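DNA primase (Aquifex aeolicus, PDB 2AU3) probably synthesises, on single-stranded DNA, the short RNA primers that DNA polymerase extends during replication, and carries a zinc-binding domain ahead of its polymerase core. Local coordinates at residues S4-E9 and G91-L96; I14-V19 and S52-K57; E229-L234 and Q277-L282. One frame throughout, in Å; residues are numbered along the deposited sequence.

Contact 1: residues S4-E9 and G91-L96; sequences SSDIDE and GKKLDL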
loop_
_atom_site.group_PDB
_atom_site.type_symbol
_atom_site.label_atom_id
_atom_site.label_comp_id
_atom_site.label_asym_id
_atom_site.label_seq_id
_atom_site.Cartn_x
_atom_site.Cartn_y
_atom_site.Cartn_z
ATOM N N SER A 4 6.963 -26.430 -7.813
ATOM C CA SER A 4 8.312 -26.675 -8.356
ATOM C C SER A 4 8.595 -25.907 -9.660
ATOM O O SER A 4 8.036 -26.253 -10.704
ATOM C CB SER A 4 8.465 -28.169 -8.639
ATOM O OG SER A 4 7.375 -28.649 -9.427
ATOM N N SER A 5 9.473 -24.897 -9.627
ATOM C CA SER A 5 9.732 -24.109 -10.847
ATOM C C SER A 5 11.167 -23.583 -10.996
ATOM O O SER A 5 11.755 -23.092 -10.044
ATOM C CB SER A 5 8.709 -22.971 -11.000
ATOM O OG SER A 5 9.170 -21.743 -10.463
ATOM N N ASP A 6 11.707 -23.681 -12.211
ATOM C CA ASP A 6 13.090 -23.277 -12.494
ATOM C C ASP A 6 13.392 -21.871 -11.999
ATOM O O ASP A 6 14.466 -21.614 -11.441
ATOM C CB ASP A 6 13.386 -23.330 -13.993
ATOM C CG ASP A 6 13.346 -24.735 -14.553
ATOM O OD1 ASP A 6 13.277 -25.691 -13.755
ATOM O OD2 ASP A 6 13.377 -24.976 -15.791
ATOM N N ILE A 7 12.445 -20.961 -12.236
ATOM C CA ILE A 7 12.630 -19.558 -11.940
ATOM C C ILE A 7 12.655 -19.275 -10.430
ATOM O O ILE A 7 13.442 -18.462 -9.964
ATOM C CB ILE A 7 11.545 -18.699 -12.660
ATOM C CG1 ILE A 7 11.933 -17.230 -12.637
ATOM C CG2 ILE A 7 10.181 -18.917 -12.055
ATOM C CD1 ILE A 7 13.080 -16.933 -13.561
ATOM N N ASP A 8 11.786 -19.941 -9.678
ATOM C CA ASP A 8 11.790 -19.801 -8.233
ATOM C C ASP A 8 13.105 -20.390 -7.667
ATOM O O ASP A 8 13.761 -19.786 -6.817
ATOM C CB ASP A 8 10.567 -20.521 -7.652
ATOM C CG ASP A 8 10.482 -20.427 -6.133
ATOM O OD1 ASP A 8 10.589 -19.302 -5.565
ATOM O OD2 ASP A 8 10.278 -21.438 -5.421
ATOM N N GLU A 9 13.480 -21.561 -8.166
ATOM C CA GLU A 9 14.735 -22.200 -7.781
ATOM C C GLU A 9 15.930 -21.320 -8.146
ATOM O O GLU A 9 16.875 -21.190 -7.378
ATOM C CB GLU A 9 14.844 -23.591 -8.448
ATOM C CG GLU A 9 13.862 -24.616 -7.892
ATOM C CD GLU A 9 13.991 -24.835 -6.375
ATOM O OE1 GLU A 9 15.139 -25.038 -5.866
ATOM O OE2 GLU A 9 12.938 -24.856 -5.690
ATOM N N GLY A 91 24.627 -22.322 -13.068
ATOM C CA GLY A 91 24.528 -23.756 -13.320
ATOM C C GLY A 91 23.165 -24.310 -12.926
ATOM O O GLY A 91 23.039 -25.429 -12.427
ATOM N N LYS A 92 22.142 -23.495 -13.131
ATOM C CA LYS A 92 20.778 -23.898 -12.856
ATOM C C LYS A 92 20.056 -23.995 -14.188
ATOM O O LYS A 92 20.392 -23.286 -15.139
ATOM C CB LYS A 92 20.077 -22.887 -11.938
ATOM C CG LYS A 92 20.594 -22.851 -10.477
ATOM C CD LYS A 92 20.241 -24.131 -9.678
ATOM C CE LYS A 92 18.959 -23.969 -8.849
ATOM N NZ LYS A 92 18.526 -25.262 -8.177
ATOM N N LYS A 93 19.073 -24.881 -14.253
ATOM C CA LYS A 93 18.314 -25.080 -15.470
ATOM C C LYS A 93 17.221 -24.002 -15.560
ATOM O O LYS A 93 16.719 -23.525 -14.539
ATOM C CB LYS A 93 17.752 -26.507 -15.510
ATOM C CG LYS A 93 16.226 -26.641 -15.486
ATOM C CD LYS A 93 15.753 -27.568 -14.357
ATOM C CE LYS A 93 15.392 -28.967 -14.866
ATOM N NZ LYS A 93 16.178 -30.047 -14.163
ATOM N N LEU A 94 16.914 -23.577 -16.777
ATOM C CA LEU A 94 15.766 -22.709 -17.026
ATOM C C LEU A 94 15.307 -22.818 -18.477
ATOM O O LEU A 94 15.880 -22.187 -19.361
ATOM C CB LEU A 94 16.079 -21.250 -16.660
ATOM C CG LEU A 94 14.962 -20.209 -16.837
ATOM C CD1 LEU A 94 14.025 -20.200 -15.647
ATOM C CD2 LEU A 94 15.577 -18.854 -17.029
ATOM N N ASP A 95 14.281 -23.629 -18.714
ATOM C CA ASP A 95 13.679 -23.732 -20.044
ATOM C C ASP A 95 12.566 -22.700 -20.147
ATOM O O ASP A 95 11.595 -22.759 -19.392
ATOM C CB ASP A 95 13.143 -25.147 -20.318
ATOM C CG ASP A 95 13.125 -26.027 -19.067
ATOM O OD1 ASP A 95 12.320 -25.739 -18.156
ATOM O OD2 ASP A 95 13.877 -27.022 -18.902
ATOM N N LEU A 96 12.723 -21.745 -21.064
ATOM C CA LEU A 96 11.794 -20.616 -21.176
ATOM C C LEU A 96 10.392 -21.049 -21.589
ATOM O O LEU A 96 9.448 -20.263 -21.497
ATOM C CB LEU A 96 12.309 -19.551 -22.149
ATOM C CG LEU A 96 13.747 -19.061 -22.007
ATOM C CD1 LEU A 96 14.356 -18.890 -23.391
ATOM C CD2 LEU A 96 13.813 -17.756 -21.211
HETATM O O HOH W 1 16.572 -23.254 -11.925
HETATM O O HOH W 2 11.320 -22.834 -16.498
#
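Asp6, on the first turn of helix 6-13, pushes its carboxylate against the extended chain of Lys93, Leu94 and Asp95. Its OD2 takes a weak hydrogen bond from Asp95 N at 3.3 Å, nearly straight at 162°. The same oxygen sits 2.7 Å from Asp95 OD1, two acceptors that are not hydrogen-bonded as modelled, a like-charge approach that would probably raise the proton affinity of the pair. The aliphatic part of Lys93 crosses the carboxylate at about a right angle, CG against both oxygens and CD 3.2 Å from Asp6 OD1. Leu94 reaches toward Asp6 CB and Ile7: its CG stands opposite the backbone N (chi1 -179°), which carries CD1 to 3.6 Å from Asp6 CB and 4.0 Å from Ile7 CD1. One water joins the backbones, donating to both Asp6 O and Lys93 O. At the margin Lys92 bends across Glu9, where Lys92 NZ stays 4.1 Å from Glu9 OE1, beyond a salt bridge. Further out, Ser5 caps the helix, its OG accepting from Asp8 N, while Ile7 and Leu94 both lie on Ala83 of helix 79-90. Gly91, just after that helix, closes it with a Schellman motif. The result is a capped helix start laid against the extended chain leaving a Schellman turn, at the surface of the zinc-binding domain.

Contact 2: residues I14-V19 and S52-K57; sequences IDIVDV and SKQIFK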
loop_
_atom_site.group_PDB
_atom_site.type_symbol
_atom_site.label_atom_id
_atom_site.label_comp_id
_atom_site.label_asym_id
_atom_site.label_seq_id
_atom_site.Cartn_x
_atom_site.Cartn_y
_atom_site.Cartn_z
ATOM N N ILE A 14 20.345 -17.271 -6.255
ATOM C CA ILE A 14 21.083 -16.021 -6.507
ATOM C C ILE A 14 21.235 -15.208 -5.226
ATOM O O ILE A 14 20.327 -15.177 -4.398
ATOM C CB ILE A 14 20.370 -15.140 -7.559
ATOM C CG1 ILE A 14 20.429 -15.788 -8.939
ATOM C CG2 ILE A 14 21.030 -13.794 -7.629
ATOM C CD1 ILE A 14 19.287 -15.334 -9.837
ATOM N N ASP A 15 22.390 -14.571 -5.060
ATOM C CA ASP A 15 22.561 -13.549 -4.034
ATOM C C ASP A 15 22.761 -12.246 -4.779
ATOM O O ASP A 15 23.730 -12.093 -5.520
ATOM C CB ASP A 15 23.790 -13.848 -3.143
ATOM C CG ASP A 15 23.911 -12.893 -1.942
ATOM O OD1 ASP A 15 23.272 -11.800 -1.929
ATOM O OD2 ASP A 15 24.622 -13.156 -0.948
ATOM N N ILE A 16 21.829 -11.311 -4.601
ATOM C CA ILE A 16 21.851 -10.061 -5.354
ATOM C C ILE A 16 23.160 -9.286 -5.198
ATOM O O ILE A 16 23.593 -8.610 -6.123
ATOM C CB ILE A 16 20.651 -9.187 -4.969
ATOM C CG1 ILE A 16 20.503 -8.019 -5.947
ATOM C CG2 ILE A 16 20.748 -8.735 -3.493
ATOM C CD1 ILE A 16 19.111 -7.320 -5.837
ATOM N N VAL A 17 23.788 -9.401 -4.025
ATOM C CA VAL A 17 25.063 -8.748 -3.760
ATOM C C VAL A 17 26.138 -9.249 -4.732
ATOM O O VAL A 17 26.833 -8.452 -5.369
ATOM C CB VAL A 17 25.494 -8.929 -2.272
ATOM C CG1 VAL A 17 26.909 -8.405 -2.029
ATOM C CG2 VAL A 17 24.530 -8.210 -1.354
ATOM N N ASP A 18 26.262 -10.562 -4.873
ATOM C CA ASP A 18 27.206 -11.113 -5.861
ATOM C C ASP A 18 26.895 -10.643 -7.293
ATOM O O ASP A 18 27.815 -10.275 -8.039
ATOM C CB ASP A 18 27.249 -12.650 -5.825
ATOM C CG ASP A 18 27.719 -13.202 -4.483
ATOM O OD1 ASP A 18 28.583 -12.578 -3.827
ATOM O OD2 ASP A 18 27.276 -14.267 -4.005
ATOM N N VAL A 19 25.624 -10.652 -7.701
ATOM C CA VAL A 19 25.367 -10.250 -9.102
ATOM C C VAL A 19 25.603 -8.788 -9.414
ATOM O O VAL A 19 26.223 -8.485 -10.432
ATOM C CB VAL A 19 24.092 -10.878 -9.824
ATOM C CG1 VAL A 19 23.240 -11.714 -8.929
ATOM C CG2 VAL A 19 23.280 -9.840 -10.625
ATOM N N SER A 52 19.490 -8.234 3.002
ATOM C CA SER A 52 18.433 -8.913 3.791
ATOM C C SER A 52 17.093 -8.972 3.035
ATOM O O SER A 52 16.272 -9.892 3.235
ATOM C CB SER A 52 18.228 -8.214 5.132
ATOM O OG SER A 52 17.850 -6.862 4.933
ATOM N N LYS A 53 16.861 -7.989 2.170
ATOM C CA LYS A 53 15.636 -7.983 1.367
ATOM C C LYS A 53 15.865 -8.603 -0.013
ATOM O O LYS A 53 14.909 -9.024 -0.683
ATOM C CB LYS A 53 15.046 -6.574 1.289
ATOM C CG LYS A 53 14.684 -6.021 2.662
ATOM C CD LYS A 53 14.155 -4.576 2.637
ATOM C CE LYS A 53 13.896 -4.104 4.096
ATOM N NZ LYS A 53 13.196 -2.793 4.181
ATOM N N GLN A 54 17.141 -8.671 -0.429
ATOM C CA GLN A 54 17.525 -9.259 -1.724
ATOM C C GLN A 54 16.940 -8.457 -2.896
ATOM O O GLN A 54 16.575 -9.006 -3.939
ATOM C CB GLN A 54 17.141 -10.743 -1.803
ATOM C CG GLN A 54 18.080 -11.701 -1.039
ATOM C CD GLN A 54 19.496 -11.716 -1.604
ATOM O OE1 GLN A 54 19.703 -12.110 -2.751
ATOM N NE2 GLN A 54 20.476 -11.293 -0.789
ATOM N N ILE A 55 16.870 -7.146 -2.707
ATOM C CA ILE A 55 16.404 -6.228 -3.740
ATOM C C ILE A 55 17.376 -5.063 -3.830
ATOM O O ILE A 55 18.213 -4.877 -2.950
ATOM C CB ILE A 55 14.971 -5.724 -3.422
ATOM C CG1 ILE A 55 14.933 -5.021 -2.055
ATOM C CG2 ILE A 55 13.943 -6.891 -3.569
ATOM C CD1 ILE A 55 13.522 -4.418 -1.642
ATOM N N PHE A 56 17.260 -4.279 -4.888
ATOM C CA PHE A 56 17.970 -3.012 -4.990
ATOM C C PHE A 56 16.880 -1.961 -5.066
ATOM O O PHE A 56 15.744 -2.292 -5.375
ATOM C CB PHE A 56 18.876 -2.972 -6.235
ATOM C CG PHE A 56 18.118 -2.961 -7.557
ATOM C CD1 PHE A 56 17.783 -1.747 -8.182
ATOM C CD2 PHE A 56 17.755 -4.158 -8.185
ATOM C CE1 PHE A 56 17.101 -1.727 -9.415
ATOM C CE2 PHE A 56 17.051 -4.138 -9.425
ATOM C CZ PHE A 56 16.734 -2.924 -10.027
ATOM N N LYS A 57 17.212 -0.719 -4.748
ATOM C CA LYS A 57 16.255 0.389 -4.878
ATOM C C LYS A 57 17.055 1.666 -4.997
ATOM O O LYS A 57 17.897 1.955 -4.135
ATOM C CB LYS A 57 15.332 0.471 -3.652
ATOM C CG LYS A 57 14.301 1.627 -3.684
ATOM C CD LYS A 57 13.158 1.406 -4.726
ATOM C CE LYS A 57 12.094 2.545 -4.596
ATOM N NZ LYS A 57 11.015 2.447 -5.639
#
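Gln54 reaches across to the start of helix 16-23, and its side chain makes both polar bonds between the segments. From CB the chain runs to CG, which lies beside the backbone N, and a bend at chi2 (-64°) curls the amide toward Asp15 and Ile16. CD lies 3.7 Å from Ile16 CG2, the methyl packed against this amide. At the tip the two atoms part company. OE1 accepts from Ile16 N at 2.9 Å, a nearly straight bond of 170° whose donor is tilted 22° from the carbonyl plane. NE2 gives a hydrogen to Asp15 OD1 at 3.1 Å, with the acceptor almost in the amide plane; NE2 is also bonded to Pro51 O, and together these bonds fix which way round the amide sits.

Asp15 is the N-cap of the helix, and its OD1 also takes Val17 N at 3.2 Å. The two donors come from opposite faces of the carboxylate plane, so the capping oxygen is gripped from above and below. The glutamine thus ties this capped turn to the chain entering strand 55-58, part of the antiparallel sheet of the CHC2 zinc-ribbon domain, a strand that ends on the zinc ligand Cys58.

The side chains of Ile16 and Gln54 run antiparallel alongside each other. Ile16 CD1 rests 3.5 Å from Ile55 C and meets the Phe56 ring at the edge, 4.2 Å from CD2. That ring meets Phe47 with the planes nearly parallel, and Ile16 also touches Ala67 of helix 67-75.

Contact 3: residues E229-L234 and Q277-L282; sequences ENLFGL and QNQANL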
loop_
_atom_site.group_PDB
_atom_site.type_symbol
_atom_site.label_atom_id
_atom_site.label_comp_id
_atom_site.label_asym_id
_atom_site.label_seq_id
_atom_site.Cartn_x
_atom_site.Cartn_y
_atom_site.Cartn_z
ATOM N N GLU A 229 -9.041 -7.813 0.084
ATOM C CA GLU A 229 -8.128 -8.654 0.866
ATOM C C GLU A 229 -6.733 -8.030 1.079
ATOM O O GLU A 229 -5.853 -8.638 1.712
ATOM C CB GLU A 229 -7.999 -10.015 0.185
ATOM C CG GLU A 229 -9.339 -10.757 0.085
ATOM C CD GLU A 229 -9.197 -12.156 -0.486
ATOM O OE1 GLU A 229 -8.098 -12.753 -0.362
ATOM O OE2 GLU A 229 -10.185 -12.658 -1.064
ATOM N N ASN A 230 -6.547 -6.820 0.552
ATOM C CA ASN A 230 -5.261 -6.118 0.604
ATOM C C ASN A 230 -5.386 -4.724 1.221
ATOM O O ASN A 230 -6.444 -4.102 1.142
ATOM C CB ASN A 230 -4.672 -6.007 -0.808
ATOM C CG ASN A 230 -4.187 -7.340 -1.346
ATOM O OD1 ASN A 230 -3.075 -7.757 -1.045
ATOM N ND2 ASN A 230 -5.035 -8.028 -2.127
ATOM N N LEU A 231 -4.303 -4.232 1.820
ATOM C CA LEU A 231 -4.290 -2.867 2.324
ATOM C C LEU A 231 -3.210 -2.077 1.620
ATOM O O LEU A 231 -2.043 -2.504 1.576
ATOM C CB LEU A 231 -4.049 -2.818 3.851
ATOM C CG LEU A 231 -5.228 -3.203 4.754
ATOM C CD1 LEU A 231 -4.731 -3.583 6.136
ATOM C CD2 LEU A 231 -6.246 -2.072 4.840
ATOM N N PHE A 232 -3.583 -0.922 1.087
ATOM C CA PHE A 232 -2.588 -0.019 0.547
ATOM C C PHE A 232 -1.604 0.390 1.635
ATOM O O PHE A 232 -2.010 0.785 2.749
ATOM C CB PHE A 232 -3.234 1.237 -0.027
ATOM C CG PHE A 232 -2.247 2.141 -0.736
ATOM C CD1 PHE A 232 -1.585 1.694 -1.880
ATOM C CD2 PHE A 232 -1.985 3.424 -0.266
ATOM C CE1 PHE A 232 -0.666 2.519 -2.546
ATOM C CE2 PHE A 232 -1.068 4.267 -0.927
ATOM C CZ PHE A 232 -0.407 3.813 -2.054
ATOM N N GLY A 233 -0.317 0.337 1.295
ATOM C CA GLY A 233 0.727 0.783 2.182
ATOM C C GLY A 233 1.239 -0.255 3.173
ATOM O O GLY A 233 2.221 -0.004 3.861
ATOM N N LEU A 234 0.596 -1.416 3.268
ATOM C CA LEU A 234 1.043 -2.403 4.246
ATOM C C LEU A 234 2.525 -2.796 4.089
ATOM O O LEU A 234 3.280 -2.813 5.071
ATOM C CB LEU A 234 0.128 -3.626 4.272
ATOM C CG LEU A 234 0.297 -4.614 5.403
ATOM C CD1 LEU A 234 0.112 -3.935 6.781
ATOM C CD2 LEU A 234 -0.736 -5.720 5.196
ATOM N N GLN A 277 -13.919 -6.563 6.447
ATOM C CA GLN A 277 -13.481 -7.506 7.473
ATOM C C GLN A 277 -12.150 -8.206 7.142
ATOM O O GLN A 277 -11.276 -8.345 8.025
ATOM C CB GLN A 277 -14.579 -8.559 7.734
ATOM C CG GLN A 277 -14.302 -9.421 8.984
ATOM C CD GLN A 277 -14.295 -8.582 10.275
ATOM O OE1 GLN A 277 -13.270 -8.448 10.955
ATOM N NE2 GLN A 277 -15.429 -8.046 10.611
ATOM N N ASN A 278 -11.988 -8.664 5.894
ATOM C CA ASN A 278 -10.725 -9.307 5.518
ATOM C C ASN A 278 -9.557 -8.340 5.723
ATOM O O ASN A 278 -8.511 -8.756 6.159
ATOM C CB ASN A 278 -10.726 -9.825 4.065
ATOM C CG ASN A 278 -11.521 -11.110 3.906
ATOM O OD1 ASN A 278 -11.786 -11.810 4.885
ATOM N ND2 ASN A 278 -11.918 -11.426 2.662
ATOM N N GLN A 279 -9.743 -7.059 5.393
ATOM C CA GLN A 279 -8.695 -6.057 5.628
ATOM C C GLN A 279 -8.424 -5.822 7.141
ATOM O O GLN A 279 -7.262 -5.683 7.562
ATOM C CB GLN A 279 -9.036 -4.727 4.945
ATOM C CG GLN A 279 -8.959 -4.761 3.428
ATOM C CD GLN A 279 -9.739 -3.628 2.777
ATOM O OE1 GLN A 279 -10.445 -2.845 3.467
ATOM N NE2 GLN A 279 -9.653 -3.544 1.456
ATOM N N ALA A 280 -9.494 -5.761 7.940
ATOM C CA ALA A 280 -9.345 -5.646 9.391
ATOM C C ALA A 280 -8.634 -6.890 9.978
ATOM O O ALA A 280 -7.723 -6.751 10.786
ATOM C CB ALA A 280 -10.673 -5.397 10.055
ATOM N N ASN A 281 -9.047 -8.089 9.560
ATOM C CA ASN A 281 -8.358 -9.335 9.918
ATOM C C ASN A 281 -6.874 -9.260 9.543
ATOM O O ASN A 281 -6.018 -9.577 10.352
ATOM C CB ASN A 281 -8.974 -10.555 9.199
ATOM C CG ASN A 281 -10.410 -10.900 9.675
ATOM O OD1 ASN A 281 -11.071 -11.735 9.075
ATOM N ND2 ASN A 281 -10.880 -10.243 10.720
ATOM N N LEU A 282 -6.575 -8.889 8.290
ATOM C CA LEU A 282 -5.188 -8.770 7.847
ATOM C C LEU A 282 -4.411 -7.772 8.723
ATOM O O LEU A 282 -3.306 -8.063 9.207
ATOM C CB LEU A 282 -5.113 -8.382 6.357
ATOM C CG LEU A 282 -3.731 -7.974 5.814
ATOM C CD1 LEU A 282 -2.770 -9.209 5.739
ATOM C CD2 LEU A 282 -3.875 -7.301 4.417
#
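Asn278, in the first turn of helix 277-284, lays its side chain beside that of Glu229, both pointing the same way; ND2 comes 3.7 Å from Glu229 CG, and the amide and carboxylate planes stand 79° apart. Next, Gln279 offers its aliphatic part to Leu231, with CB 3.9 Å from Leu231 CD2. Its chain then extends past Asn230, where NE2 makes a weak, strongly bent hydrogen bond to Asn230 O (3.3 Å, 121°). The amide has further partners: NE2 also bonds Lys227 O, and OE1 accepts from Thr276 N, just before the helix. One turn on, Leu282 points from the helix toward the strand side and the turn after it. With CG anti to the backbone N (chi1 169°), its CD2 arrives at 3.6 Å from Glu229 O and meets Leu234 CD2, also at 3.6 Å, the two leucines tip to tip. Leu231 CD1 lies 4.2 Å from Leu282 CD2. Leu234 closes the type II turn that begins at Leu231 and also touches Val268 of strand 267-270. The contact packs helix 277-284 against a short, weakly bonded strand at the edge of the mixed sheet, beside the parallel strands of the alpha/beta Toprim fold.

In the fold
From the N terminus, helix 6-13 opens the loop that contact 1 closes some 80 residues later, after helix 79-90. Helix 16-23 follows directly, and contact 2 ties its start to the chain entering strand 55-58, so its shorter loop nests inside the first. Both belong to the zinc-binding domain, their centres 18 Å apart: one joins helix 6-13 to the loop after helix 79-90, the other joins helix 16-23 to the ribbon sheet. Contact 3 comes later in series, binding the edge strand 231-232 to helix 277-284 in the polymerase core. It does not touch the others; its nearest atoms are about 10 Å from contact 2 and about 18 Å from contact 1.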